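Local coordinates for AP endonuclease, family protein 2 (Mycobacterium smegmatis, PDB 5TNV) that binds magnesium in a xylose isomerase-like TIM barrel and may act as an endonuclease, at residues 118-123 against 177-182; 226-231 against 277-282; 27-32 against 319-324; 129-134 against 186-191. One frame throughout, in Å; residues are numbered along the deposited sequence.

All four contacts belong to one TIM barrel whose magnesium ion is held by E193, D223 and H252. Contacts 1 and 4 share helix 116-133, and their centres lie 12 Å apart; they meet where L179 CB packs on L190 CD2 at 3.8 Å. Contacts 2 and 3, with centres 19 Å apart, are joined by a probable hydrogen bond of 2.9 Å from R282 NH1 to Q319 OE1, and both touch the second subunit. Contact 2 lies on the opposite side of the chain's centre from contacts 1 and 4. None of the contacts reaches the metal: the side chain of V228 in contact 2 is about 12 Å from it, that of I29 in contact 3 about 14 Å.

Contact 1 (118-123 against 177-182)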
loop_
_atom_site.group_PDB
_atom_site.type_symbol
_atom_site.label_atom_id
_atom_site.label_comp_id
_atom_site.label_asym_id
_atom_site.label_seq_id
_atom_site.Cartn_x
_atom_site.Cartn_y
_atom_site.Cartn_z
ATOM N N LYS A 118 -17.949 9.564 -35.773
ATOM C CA LYS A 118 -18.786 9.967 -34.632
ATOM C C LYS A 118 -17.927 10.488 -33.494
ATOM O O LYS A 118 -18.258 11.509 -32.857
ATOM C CB LYS A 118 -19.628 8.775 -34.166
ATOM C CG LYS A 118 -20.372 9.012 -32.866
ATOM C CD LYS A 118 -21.112 7.789 -32.328
ATOM C CE LYS A 118 -21.684 7.933 -30.920
ATOM N NZ LYS A 118 -21.665 9.354 -30.492
ATOM N N ASN A 119 -16.838 9.754 -33.199
ATOM C CA ASN A 119 -15.945 10.177 -32.115
ATOM C C ASN A 119 -15.284 11.527 -32.387
ATOM O O ASN A 119 -15.133 12.332 -31.483
ATOM C CB ASN A 119 -14.920 9.049 -31.866
ATOM C CG ASN A 119 -15.573 7.792 -31.317
ATOM O OD1 ASN A 119 -16.699 7.807 -30.769
ATOM N ND2 ASN A 119 -14.896 6.656 -31.447
ATOM N N LEU A 120 -14.904 11.739 -33.666
ATOM C CA LEU A 120 -14.355 13.040 -34.059
ATOM C C LEU A 120 -15.370 14.135 -33.820
ATOM O O LEU A 120 -15.034 15.216 -33.293
ATOM C CB LEU A 120 -13.913 12.948 -35.519
ATOM C CG LEU A 120 -13.334 14.239 -36.124
ATOM C CD1 LEU A 120 -12.019 14.626 -35.490
ATOM C CD2 LEU A 120 -13.147 14.065 -37.636
ATOM N N ALA A 121 -16.626 13.892 -34.256
ATOM C CA ALA A 121 -17.675 14.889 -34.074
ATOM C C ALA A 121 -17.930 15.179 -32.572
ATOM O O ALA A 121 -18.122 16.338 -32.150
ATOM C CB ALA A 121 -18.960 14.480 -34.758
ATOM N N ASP A 122 -17.944 14.128 -31.750
ATOM C CA ASP A 122 -18.103 14.296 -30.314
ATOM C C ASP A 122 -16.946 15.059 -29.717
ATOM O O ASP A 122 -17.143 15.888 -28.811
ATOM C CB ASP A 122 -18.318 12.914 -29.654
ATOM C CG ASP A 122 -19.657 12.301 -29.947
ATOM O OD1 ASP A 122 -20.587 13.003 -30.364
ATOM O OD2 ASP A 122 -19.767 11.072 -29.719
ATOM N N ALA A 123 -15.720 14.820 -30.171
ATOM C CA ALA A 123 -14.560 15.570 -29.693
ATOM C C ALA A 123 -14.744 17.069 -29.977
ATOM O O ALA A 123 -14.486 17.908 -29.117
ATOM C CB ALA A 123 -13.303 15.022 -30.275
ATOM N N ARG A 177 -4.874 17.234 -35.866
ATOM C CA ARG A 177 -4.685 18.626 -36.233
ATOM C C ARG A 177 -5.977 19.397 -36.351
ATOM O O ARG A 177 -6.093 20.549 -35.960
ATOM C CB ARG A 177 -3.898 18.746 -37.540
ATOM C CG ARG A 177 -2.437 18.313 -37.459
ATOM C CD ARG A 177 -1.854 18.177 -38.874
ATOM N NE ARG A 177 -0.470 17.911 -38.903
ATOM C CZ ARG A 177 0.213 17.576 -39.974
ATOM N NH1 ARG A 177 -0.386 17.421 -41.134
ATOM N NH2 ARG A 177 1.521 17.378 -39.794
ATOM N N GLU A 178 -6.982 18.751 -36.921
ATOM C CA GLU A 178 -8.308 19.364 -37.048
ATOM C C GLU A 178 -8.862 19.727 -35.683
ATOM O O GLU A 178 -9.407 20.823 -35.443
ATOM C CB GLU A 178 -9.245 18.389 -37.776
ATOM C CG GLU A 178 -10.636 18.823 -38.017
ATOM C CD GLU A 178 -11.499 17.719 -38.643
ATOM O OE1 GLU A 178 -10.957 16.903 -39.470
ATOM O OE2 GLU A 178 -12.650 17.818 -38.165
ATOM N N LEU A 179 -8.757 18.792 -34.716
ATOM C CA LEU A 179 -9.167 19.098 -33.353
ATOM C C LEU A 179 -8.331 20.181 -32.725
ATOM O O LEU A 179 -8.862 21.074 -32.042
ATOM C CB LEU A 179 -9.168 17.811 -32.495
ATOM C CG LEU A 179 -10.230 16.772 -32.890
ATOM C CD1 LEU A 179 -9.958 15.464 -32.111
ATOM C CD2 LEU A 179 -11.633 17.274 -32.628
ATOM N N GLY A 180 -7.020 20.138 -32.953
ATOM C CA GLY A 180 -6.170 21.186 -32.422
ATOM C C GLY A 180 -6.524 22.583 -32.938
ATOM O O GLY A 180 -6.471 23.560 -32.166
ATOM N N ASP A 181 -6.867 22.716 -34.226
ATOM C CA ASP A 181 -7.304 24.017 -34.735
ATOM C C ASP A 181 -8.494 24.548 -33.953
ATOM O O ASP A 181 -8.560 25.740 -33.591
ATOM C CB ASP A 181 -7.624 23.960 -36.218
ATOM C CG ASP A 181 -6.496 23.715 -37.161
ATOM O OD1 ASP A 181 -5.342 23.949 -36.781
ATOM O OD2 ASP A 181 -6.784 23.313 -38.300
ATOM N N HIS A 182 -9.459 23.673 -33.693
ATOM C CA HIS A 182 -10.693 24.048 -32.967
ATOM C C HIS A 182 -10.366 24.416 -31.524
ATOM O O HIS A 182 -10.862 25.415 -31.001
ATOM C CB HIS A 182 -11.735 22.965 -33.150
ATOM C CG HIS A 182 -13.100 23.293 -32.655
ATOM N ND1 HIS A 182 -14.087 22.338 -32.697
ATOM C CD2 HIS A 182 -13.646 24.421 -32.145
ATOM C CE1 HIS A 182 -15.194 22.917 -32.204
ATOM N NE2 HIS A 182 -14.952 24.151 -31.873
#
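L120 and A123 pack against L179 where two helices of the TIM barrel's outer layer, 116-133 and 169-185, run side by side. Their axes are close to parallel, at 15° to each other and 10.8 Å apart at closest approach. The bridging falls to a few side chains, and the apolar part centres on L179. Its forked end meets both partners: CD2 lies 3.7 Å from A123 CB, and CG is 3.8 Å from L120 CD1. A123 needs no reach, because its CB already points at the other helix. L120 starts out along the flank of its helix, and only its end comes across, with CG anti to the backbone N (chi1 179°).

At the more open edge, the extended side chain of E178 crosses that of L120 at about a right angle, and its carboxylate lies against the methyl group CD2. This carboxylate is not left to an apolar neighbour alone, since OE2 is hydrogen-bonded to H124 NE2, one residue beyond A123 on the facing helix. The same OE2 is the carboxylate oxygen nearer to L120, 3.8 Å from CD2, with OE1 at 4.0 Å from that methyl.

Contact 2 (226-231 against 277-282); sequences NLVRLH and GYVNYR
V228 is the one residue of 226-231 that touches 277-282, where it packs against Y278 and V279. Two residues earlier, N226 ties the short helix 225-228 to its surroundings: OD1 accepts from K254 NZ and ND2 donates to M194 O. The same OD1 sits 3.0 Å above one face of the R229 guanidinium, offset toward its rim.

V228 then spreads its two methyl groups over different partners. CG1, anti to the backbone N (chi1 167°), lies 4.3 Å from Y278 CB, whereas CG2 meets CG2 of V279 at 4.1 Å, methyl to methyl. M240 of helix 237-244 also packs on V228, and P237 and Y241 of that helix touch V279, making the small apolar contact part of a larger buried cluster. In the TIM barrel, V228 follows closely on the magnesium ligand D223, just after strand 218-221, with about 9 Å between the two side chains, while Y278 and V279 belong to the loop leading into helix 281-290. N280 is the N-cap of that helix, its OD1 taking a weak bond of 3.0 Å from R282 N, and V279 CG1 lies over the centre of the Y281 ring.

Further along, R229 turns to E196 in a salt bridge through NH2. H231 reaches D261 of the third subunit, and Y278 OH bonds to I154 O of the second.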
loop_
_atom_site.group_PDB
_atom_site.type_symbol
_atom_site.label_atom_id
_atom_site.label_comp_id
_atom_site.label_asym_id
_atom_site.label_seq_id
_atom_site.Cartn_x
_atom_site.Cartn_y
_atom_site.Cartn_z
ATOM N N ASN A 226 0.044 3.638 -17.453
ATOM C CA ASN A 226 -0.454 2.691 -18.425
ATOM C C ASN A 226 0.643 1.700 -18.881
ATOM O O ASN A 226 0.349 0.554 -19.192
ATOM C CB ASN A 226 -1.016 3.385 -19.653
ATOM C CG ASN A 226 -2.289 4.149 -19.390
ATOM O OD1 ASN A 226 -3.024 3.832 -18.422
ATOM N ND2 ASN A 226 -2.596 5.118 -20.222
ATOM N N LEU A 227 1.873 2.175 -18.957
ATOM C CA LEU A 227 3.022 1.384 -19.363
ATOM C C LEU A 227 3.672 0.665 -18.229
ATOM O O LEU A 227 4.097 -0.516 -18.369
ATOM C CB LEU A 227 4.036 2.244 -20.121
ATOM C CG LEU A 227 3.497 3.004 -21.346
ATOM C CD1 LEU A 227 4.632 3.694 -22.060
ATOM C CD2 LEU A 227 2.692 2.112 -22.271
ATOM N N VAL A 228 3.854 1.308 -17.053
ATOM C CA VAL A 228 4.548 0.714 -15.917
ATOM C C VAL A 228 3.857 -0.559 -15.444
ATOM O O VAL A 228 4.516 -1.480 -14.931
ATOM C CB VAL A 228 4.665 1.774 -14.804
ATOM C CG1 VAL A 228 5.080 1.193 -13.466
ATOM C CG2 VAL A 228 5.581 2.916 -15.235
ATOM N N ARG A 229 2.536 -0.665 -15.604
ATOM C CA ARG A 229 1.787 -1.849 -15.144
ATOM C C ARG A 229 2.048 -3.053 -16.015
ATOM O O ARG A 229 1.669 -4.178 -15.608
ATOM C CB ARG A 229 0.299 -1.520 -15.144
ATOM C CG ARG A 229 -0.329 -1.358 -16.545
ATOM C CD ARG A 229 -1.603 -0.580 -16.477
ATOM N NE ARG A 229 -2.172 -0.337 -17.797
ATOM C CZ ARG A 229 -3.265 0.394 -17.992
ATOM N NH1 ARG A 229 -3.966 0.854 -16.967
ATOM N NH2 ARG A 229 -3.657 0.636 -19.251
ATOM N N LEU A 230 2.600 -2.914 -17.222
ATOM C CA LEU A 230 2.591 -3.987 -18.191
ATOM C C LEU A 230 3.650 -5.046 -17.888
ATOM O O LEU A 230 4.770 -4.760 -17.449
ATOM C CB LEU A 230 2.847 -3.431 -19.582
ATOM C CG LEU A 230 1.806 -2.414 -20.067
ATOM C CD1 LEU A 230 2.244 -1.803 -21.393
ATOM C CD2 LEU A 230 0.434 -3.039 -20.171
ATOM N N HIS A 231 3.311 -6.302 -18.216
ATOM C CA HIS A 231 4.211 -7.428 -18.019
ATOM C C HIS A 231 5.120 -7.607 -19.226
ATOM O O HIS A 231 5.097 -8.645 -19.910
ATOM C CB HIS A 231 3.391 -8.686 -17.687
ATOM C CG HIS A 231 2.550 -8.585 -16.480
ATOM N ND1 HIS A 231 2.208 -9.723 -15.757
ATOM C CD2 HIS A 231 1.946 -7.560 -15.832
ATOM C CE1 HIS A 231 1.437 -9.393 -14.740
ATOM N NE2 HIS A 231 1.267 -8.085 -14.773
ATOM N N GLY A 277 3.837 3.371 -5.260
ATOM C CA GLY A 277 4.167 2.589 -6.419
ATOM C C GLY A 277 5.584 2.783 -6.925
ATOM O O GLY A 277 6.413 3.417 -6.250
ATOM N N TYR A 278 5.872 2.221 -8.067
ATOM C CA TYR A 278 7.255 2.160 -8.614
ATOM C C TYR A 278 7.765 3.532 -9.046
ATOM O O TYR A 278 8.959 3.838 -8.883
ATOM C CB TYR A 278 7.278 1.175 -9.771
ATOM C CG TYR A 278 8.674 0.850 -10.267
ATOM C CD1 TYR A 278 9.509 0.068 -9.508
ATOM C CD2 TYR A 278 9.142 1.295 -11.502
ATOM C CE1 TYR A 278 10.799 -0.236 -9.964
ATOM C CE2 TYR A 278 10.397 0.995 -11.953
ATOM C CZ TYR A 278 11.244 0.219 -11.170
ATOM O OH TYR A 278 12.505 -0.050 -11.673
ATOM N N VAL A 279 6.920 4.367 -9.646
ATOM C CA VAL A 279 7.337 5.714 -10.016
ATOM C C VAL A 279 7.558 6.532 -8.748
ATOM O O VAL A 279 6.754 6.399 -7.805
ATOM C CB VAL A 279 6.259 6.395 -10.876
ATOM C CG1 VAL A 279 6.747 7.797 -11.327
ATOM C CG2 VAL A 279 5.863 5.568 -12.083
ATOM N N ASN A 280 8.594 7.366 -8.722
ATOM C CA ASN A 280 8.781 8.366 -7.676
ATOM C C ASN A 280 8.141 9.663 -8.143
ATOM O O ASN A 280 8.776 10.464 -8.844
ATOM C CB ASN A 280 10.247 8.556 -7.339
ATOM C CG ASN A 280 10.407 9.512 -6.159
ATOM O OD1 ASN A 280 9.539 10.338 -5.857
ATOM N ND2 ASN A 280 11.563 9.453 -5.482
ATOM N N TYR A 281 6.860 9.867 -7.806
ATOM C CA TYR A 281 6.179 11.053 -8.314
ATOM C C TYR A 281 6.597 12.329 -7.598
ATOM O O TYR A 281 6.288 13.432 -8.127
ATOM C CB TYR A 281 4.661 10.861 -8.287
ATOM C CG TYR A 281 4.156 10.106 -9.514
ATOM C CD1 TYR A 281 4.155 10.728 -10.764
ATOM C CD2 TYR A 281 3.692 8.814 -9.447
ATOM C CE1 TYR A 281 3.697 10.089 -11.881
ATOM C CE2 TYR A 281 3.224 8.146 -10.575
ATOM C CZ TYR A 281 3.227 8.790 -11.787
ATOM O OH TYR A 281 2.764 8.181 -12.945
ATOM N N ARG A 282 7.268 12.264 -6.442
ATOM C CA ARG A 282 7.836 13.492 -5.864
ATOM C C ARG A 282 8.909 14.019 -6.814
ATOM O O ARG A 282 8.935 15.178 -7.208
ATOM C CB ARG A 282 8.340 13.214 -4.450
ATOM C CG ARG A 282 8.838 14.462 -3.727
ATOM C CD ARG A 282 9.332 14.131 -2.289
ATOM N NE ARG A 282 8.298 13.428 -1.577
ATOM C CZ ARG A 282 7.207 13.959 -1.074
ATOM N NH1 ARG A 282 7.091 15.263 -0.917
ATOM N NH2 ARG A 282 6.244 13.160 -0.687
#

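Contact 3 (27-32 against 319-324)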
loop_
_atom_site.group_PDB
_atom_site.type_symbol
_atom_site.label_atom_id
_atom_site.label_comp_id
_atom_site.label_asym_id
_atom_site.label_seq_id
_atom_site.Cartn_x
_atom_site.Cartn_y
_atom_site.Cartn_z
ATOM N N TRP A 27 -3.976 24.854 -8.381
ATOM C CA TRP A 27 -3.645 24.008 -9.515
ATOM C C TRP A 27 -4.730 22.951 -9.663
ATOM O O TRP A 27 -4.959 22.192 -8.718
ATOM C CB TRP A 27 -2.273 23.353 -9.288
ATOM C CG TRP A 27 -1.627 22.864 -10.545
ATOM C CD1 TRP A 27 -2.169 22.082 -11.519
ATOM C CD2 TRP A 27 -0.286 23.163 -10.984
ATOM N NE1 TRP A 27 -1.278 21.881 -12.529
ATOM C CE2 TRP A 27 -0.091 22.532 -12.219
ATOM C CE3 TRP A 27 0.770 23.926 -10.441
ATOM C CZ2 TRP A 27 1.103 22.619 -12.903
ATOM C CZ3 TRP A 27 1.955 24.012 -11.123
ATOM C CH2 TRP A 27 2.099 23.350 -12.359
ATOM N N PRO A 28 -5.426 22.841 -10.785
ATOM C CA PRO A 28 -6.512 21.859 -10.854
ATOM C C PRO A 28 -6.008 20.417 -10.771
ATOM O O PRO A 28 -5.128 20.050 -11.527
ATOM C CB PRO A 28 -7.215 22.186 -12.182
ATOM C CG PRO A 28 -6.906 23.622 -12.407
ATOM C CD PRO A 28 -5.448 23.688 -11.993
ATOM N N ILE A 29 -6.636 19.670 -9.865
ATOM C CA ILE A 29 -6.314 18.246 -9.643
ATOM C C ILE A 29 -7.645 17.521 -9.707
ATOM O O ILE A 29 -8.370 17.432 -8.691
ATOM C CB ILE A 29 -5.542 17.997 -8.356
ATOM C CG1 ILE A 29 -4.228 18.819 -8.267
ATOM C CG2 ILE A 29 -5.267 16.529 -8.209
ATOM C CD1 ILE A 29 -3.739 18.951 -6.818
ATOM N N ALA A 30 -8.015 17.034 -10.872
ATOM C CA ALA A 30 -9.374 16.549 -11.086
ATOM C C ALA A 30 -9.574 15.094 -10.745
ATOM O O ALA A 30 -8.701 14.262 -10.996
ATOM C CB ALA A 30 -9.744 16.713 -12.551
ATOM N N ALA A 31 -10.737 14.766 -10.189
ATOM C CA ALA A 31 -11.173 13.378 -10.072
ATOM C C ALA A 31 -11.704 12.883 -11.399
ATOM O O ALA A 31 -12.700 13.440 -11.928
ATOM C CB ALA A 31 -12.245 13.212 -9.019
ATOM N N ASN A 32 -11.133 11.848 -11.962
ATOM C CA ASN A 32 -11.678 11.218 -13.172
ATOM C C ASN A 32 -12.931 10.456 -12.811
ATOM O O ASN A 32 -12.881 9.675 -11.873
ATOM C CB ASN A 32 -10.610 10.282 -13.748
ATOM C CG ASN A 32 -10.912 9.700 -15.092
ATOM O OD1 ASN A 32 -11.860 8.911 -15.167
ATOM N ND2 ASN A 32 -10.175 10.022 -16.130
ATOM N N GLN A 319 0.563 18.362 -1.657
ATOM C CA GLN A 319 1.738 18.543 -0.786
ATOM C C GLN A 319 2.975 18.697 -1.644
ATOM O O GLN A 319 3.861 19.524 -1.296
ATOM C CB GLN A 319 1.837 17.403 0.224
ATOM C CG GLN A 319 2.915 17.641 1.278
ATOM C CD GLN A 319 4.366 17.363 0.891
ATOM O OE1 GLN A 319 4.662 16.493 0.062
ATOM N NE2 GLN A 319 5.277 18.125 1.451
ATOM N N VAL A 320 3.185 17.878 -2.645
ATOM C CA VAL A 320 4.373 17.943 -3.474
ATOM C C VAL A 320 4.464 19.343 -4.111
ATOM O O VAL A 320 5.529 19.970 -4.100
ATOM C CB VAL A 320 4.383 16.821 -4.536
ATOM C CG1 VAL A 320 5.508 17.017 -5.552
ATOM C CG2 VAL A 320 4.526 15.444 -3.881
ATOM N N LEU A 321 3.363 19.802 -4.674
ATOM C CA LEU A 321 3.313 21.122 -5.323
ATOM C C LEU A 321 3.568 22.224 -4.326
ATOM O O LEU A 321 4.283 23.191 -4.618
ATOM C CB LEU A 321 1.958 21.375 -6.000
ATOM C CG LEU A 321 1.619 20.524 -7.215
ATOM C CD1 LEU A 321 0.214 20.835 -7.692
ATOM C CD2 LEU A 321 2.621 20.705 -8.375
ATOM N N THR A 322 2.979 22.104 -3.139
ATOM C CA THR A 322 3.134 23.171 -2.127
ATOM C C THR A 322 4.616 23.340 -1.810
ATOM O O THR A 322 5.148 24.460 -1.794
ATOM C CB THR A 322 2.340 22.865 -0.876
ATOM O OG1 THR A 322 0.936 22.857 -1.195
ATOM C CG2 THR A 322 2.578 23.863 0.257
ATOM N N SER A 323 5.303 22.239 -1.552
ATOM C CA SER A 323 6.730 22.293 -1.272
ATOM C C SER A 323 7.541 22.850 -2.462
ATOM O O SER A 323 8.420 23.677 -2.297
ATOM C CB SER A 323 7.234 20.915 -0.869
ATOM O OG SER A 323 8.644 20.943 -0.721
ATOM N N ALA A 324 7.242 22.385 -3.675
ATOM C CA ALA A 324 8.025 22.736 -4.852
ATOM C C ALA A 324 7.829 24.184 -5.254
ATOM O O ALA A 324 8.735 24.774 -5.858
ATOM C CB ALA A 324 7.636 21.858 -6.032
#
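L321 has more surface buried here than any other residue, because its CD1 methyl faces both W27 and, more loosely, I29. With CG anti to the carbonyl carbon (chi1 -68°), the side chain leaves helix 306-325 straight toward the segment 27-32. CD1 comes to 3.9 Å from W27 CB and 4.0 Å from CG of the same indole, approaching the ring obliquely. The second methyl, CD2, rides 4.2 Å above one face of the indole, displaced toward its rim. The two side chains cross at about a right angle, with CD1 at the base of the tryptophan and CD2 over the six-membered part of the indole.

W27 is held from other directions as well. Its NE1 donates to G295 O, which helps fix the rotation of the ring, and F297 and Y22 meet the indole with their planes at about 45° to it. L289 and L325 add apolar neighbours from helices 281-290 and 306-325.

This is where the two ends of the TIM barrel chain come together: strand 29-32 is hydrogen-bonded to 297-299 on one flank and to 68-70 on the other, and the last helix packs over it. I29, the first residue of that strand, points its side chain outward to this helix. Its CD1 reaches L321 CD1 at 4.5 Å, and R314 and I317, earlier on the same helix, also touch I29, as does C299 of the adjoining strand.

Contact 4 (129-134 against 186-191); sequences LAPSFG and NGIQLS
N186 ND2 is gripped by two acceptors of helix 116-133, I127 O and D128 OD1, which tie the loop after helix 169-185 to its neighbour. Just beyond these acceptors the ring of P131 leans on the same residue, its CG 3.8 Å from N186 O and 4.0 Å from N186 CB. The proline has no N-H to give, and the helix is kinked here. S132 probably compensates in part: OG donates to L129 O over 2.7 Å, in the carbonyl plane on a lone pair, alongside a weak bond from its own N, and is also bonded to R90 NH1.

The buried side of the contact is apolar. I188 has CG1 between its backbone N and carbonyl carbon (chi1 68°), an unfavoured placement that carries CD1 to A130 CB at 3.9 Å. Both helices end here in Schellman motifs, with G134 and G187 at positive phi; each chain then turns inward to a strand of the TIM barrel. Those strands, 137-141 and 189-193, are parallel neighbours in the sheet. V138 of the first touches both A130 and I188, while A183 of helix 169-185 flanks I188.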
loop_
_atom_site.group_PDB
_atom_site.type_symbol
_atom_site.label_atom_id
_atom_site.label_comp_id
_atom_site.label_asym_id
_atom_site.label_seq_id
_atom_site.Cartn_x
_atom_site.Cartn_y
_atom_site.Cartn_z
ATOM N N LEU A 129 -17.947 22.693 -25.622
ATOM C CA LEU A 129 -18.466 22.707 -24.269
ATOM C C LEU A 129 -17.441 23.115 -23.232
ATOM O O LEU A 129 -17.777 23.769 -22.209
ATOM C CB LEU A 129 -19.047 21.313 -23.889
ATOM C CG LEU A 129 -20.401 21.024 -24.559
ATOM C CD1 LEU A 129 -20.702 19.538 -24.572
ATOM C CD2 LEU A 129 -21.497 21.789 -23.841
ATOM N N ALA A 130 -16.192 22.722 -23.436
ATOM C CA ALA A 130 -15.160 22.895 -22.399
ATOM C C ALA A 130 -15.050 24.293 -21.887
ATOM O O ALA A 130 -15.026 24.516 -20.672
ATOM C CB ALA A 130 -13.857 22.330 -22.930
ATOM N N PRO A 131 -14.935 25.358 -22.705
ATOM C CA PRO A 131 -14.756 26.676 -22.135
ATOM C C PRO A 131 -15.932 27.123 -21.256
ATOM O O PRO A 131 -15.718 27.913 -20.344
ATOM C CB PRO A 131 -14.665 27.625 -23.363
ATOM C CG PRO A 131 -14.318 26.751 -24.505
ATOM C CD PRO A 131 -14.905 25.402 -24.181
ATOM N N SER A 132 -17.132 26.633 -21.544
ATOM C CA SER A 132 -18.267 27.042 -20.731
ATOM C C SER A 132 -18.134 26.591 -19.274
ATOM O O SER A 132 -18.747 27.217 -18.425
ATOM C CB SER A 132 -19.591 26.540 -21.308
ATOM O OG SER A 132 -19.819 25.154 -21.024
ATOM N N PHE A 133 -17.375 25.549 -19.020
ATOM C CA PHE A 133 -17.113 25.034 -17.681
ATOM C C PHE A 133 -15.836 25.583 -17.081
ATOM O O PHE A 133 -15.539 25.316 -15.924
ATOM C CB PHE A 133 -17.040 23.501 -17.729
ATOM C CG PHE A 133 -18.371 22.818 -17.988
ATOM C CD1 PHE A 133 -19.255 22.627 -16.938
ATOM C CD2 PHE A 133 -18.752 22.387 -19.239
ATOM C CE1 PHE A 133 -20.446 22.000 -17.159
ATOM C CE2 PHE A 133 -19.970 21.770 -19.460
ATOM C CZ PHE A 133 -20.827 21.592 -18.403
ATOM N N GLY A 134 -15.043 26.304 -17.862
ATOM C CA GLY A 134 -13.716 26.748 -17.470
ATOM C C GLY A 134 -12.629 25.682 -17.680
ATOM O O GLY A 134 -11.502 25.820 -17.174
ATOM N N ASN A 186 -10.769 28.126 -29.478
ATOM C CA ASN A 186 -11.503 28.184 -28.232
ATOM C C ASN A 186 -10.665 28.491 -27.009
ATOM O O ASN A 186 -11.190 28.477 -25.896
ATOM C CB ASN A 186 -12.322 26.918 -28.017
ATOM C CG ASN A 186 -13.537 26.868 -28.916
ATOM O OD1 ASN A 186 -13.725 27.691 -29.820
ATOM N ND2 ASN A 186 -14.442 25.939 -28.638
ATOM N N GLY A 187 -9.391 28.803 -27.215
ATOM C CA GLY A 187 -8.524 29.183 -26.111
ATOM C C GLY A 187 -8.102 28.008 -25.238
ATOM O O GLY A 187 -7.666 28.280 -24.102
ATOM N N ILE A 188 -8.193 26.780 -25.708
ATOM C CA ILE A 188 -7.842 25.615 -24.920
ATOM C C ILE A 188 -6.864 24.775 -25.717
ATOM O O ILE A 188 -6.396 25.169 -26.788
ATOM C CB ILE A 188 -9.118 24.840 -24.506
ATOM C CG1 ILE A 188 -9.836 24.170 -25.659
ATOM C CG2 ILE A 188 -10.047 25.710 -23.702
ATOM C CD1 ILE A 188 -10.773 23.051 -25.244
ATOM N N GLN A 189 -6.520 23.586 -25.208
ATOM C CA GLN A 189 -5.655 22.673 -25.943
ATOM C C GLN A 189 -6.227 21.268 -25.966
ATOM O O GLN A 189 -7.041 20.886 -25.088
ATOM C CB GLN A 189 -4.239 22.648 -25.382
ATOM C CG GLN A 189 -3.533 23.979 -25.461
ATOM C CD GLN A 189 -2.066 23.897 -25.041
ATOM O OE1 GLN A 189 -1.450 22.864 -25.046
ATOM N NE2 GLN A 189 -1.514 25.040 -24.724
ATOM N N LEU A 190 -5.781 20.505 -26.965
ATOM C CA LEU A 190 -5.992 19.065 -27.071
ATOM C C LEU A 190 -4.804 18.323 -26.452
ATOM O O LEU A 190 -3.662 18.755 -26.681
ATOM C CB LEU A 190 -6.135 18.686 -28.537
ATOM C CG LEU A 190 -6.573 17.234 -28.813
ATOM C CD1 LEU A 190 -8.048 17.088 -28.508
ATOM C CD2 LEU A 190 -6.237 16.891 -30.245
ATOM N N SER A 191 -5.065 17.254 -25.740
ATOM C CA SER A 191 -4.011 16.394 -25.232
ATOM C C SER A 191 -4.213 14.974 -25.781
ATOM O O SER A 191 -5.343 14.539 -25.979
ATOM C CB SER A 191 -3.970 16.379 -23.713
ATOM O OG SER A 191 -2.733 15.855 -23.251
#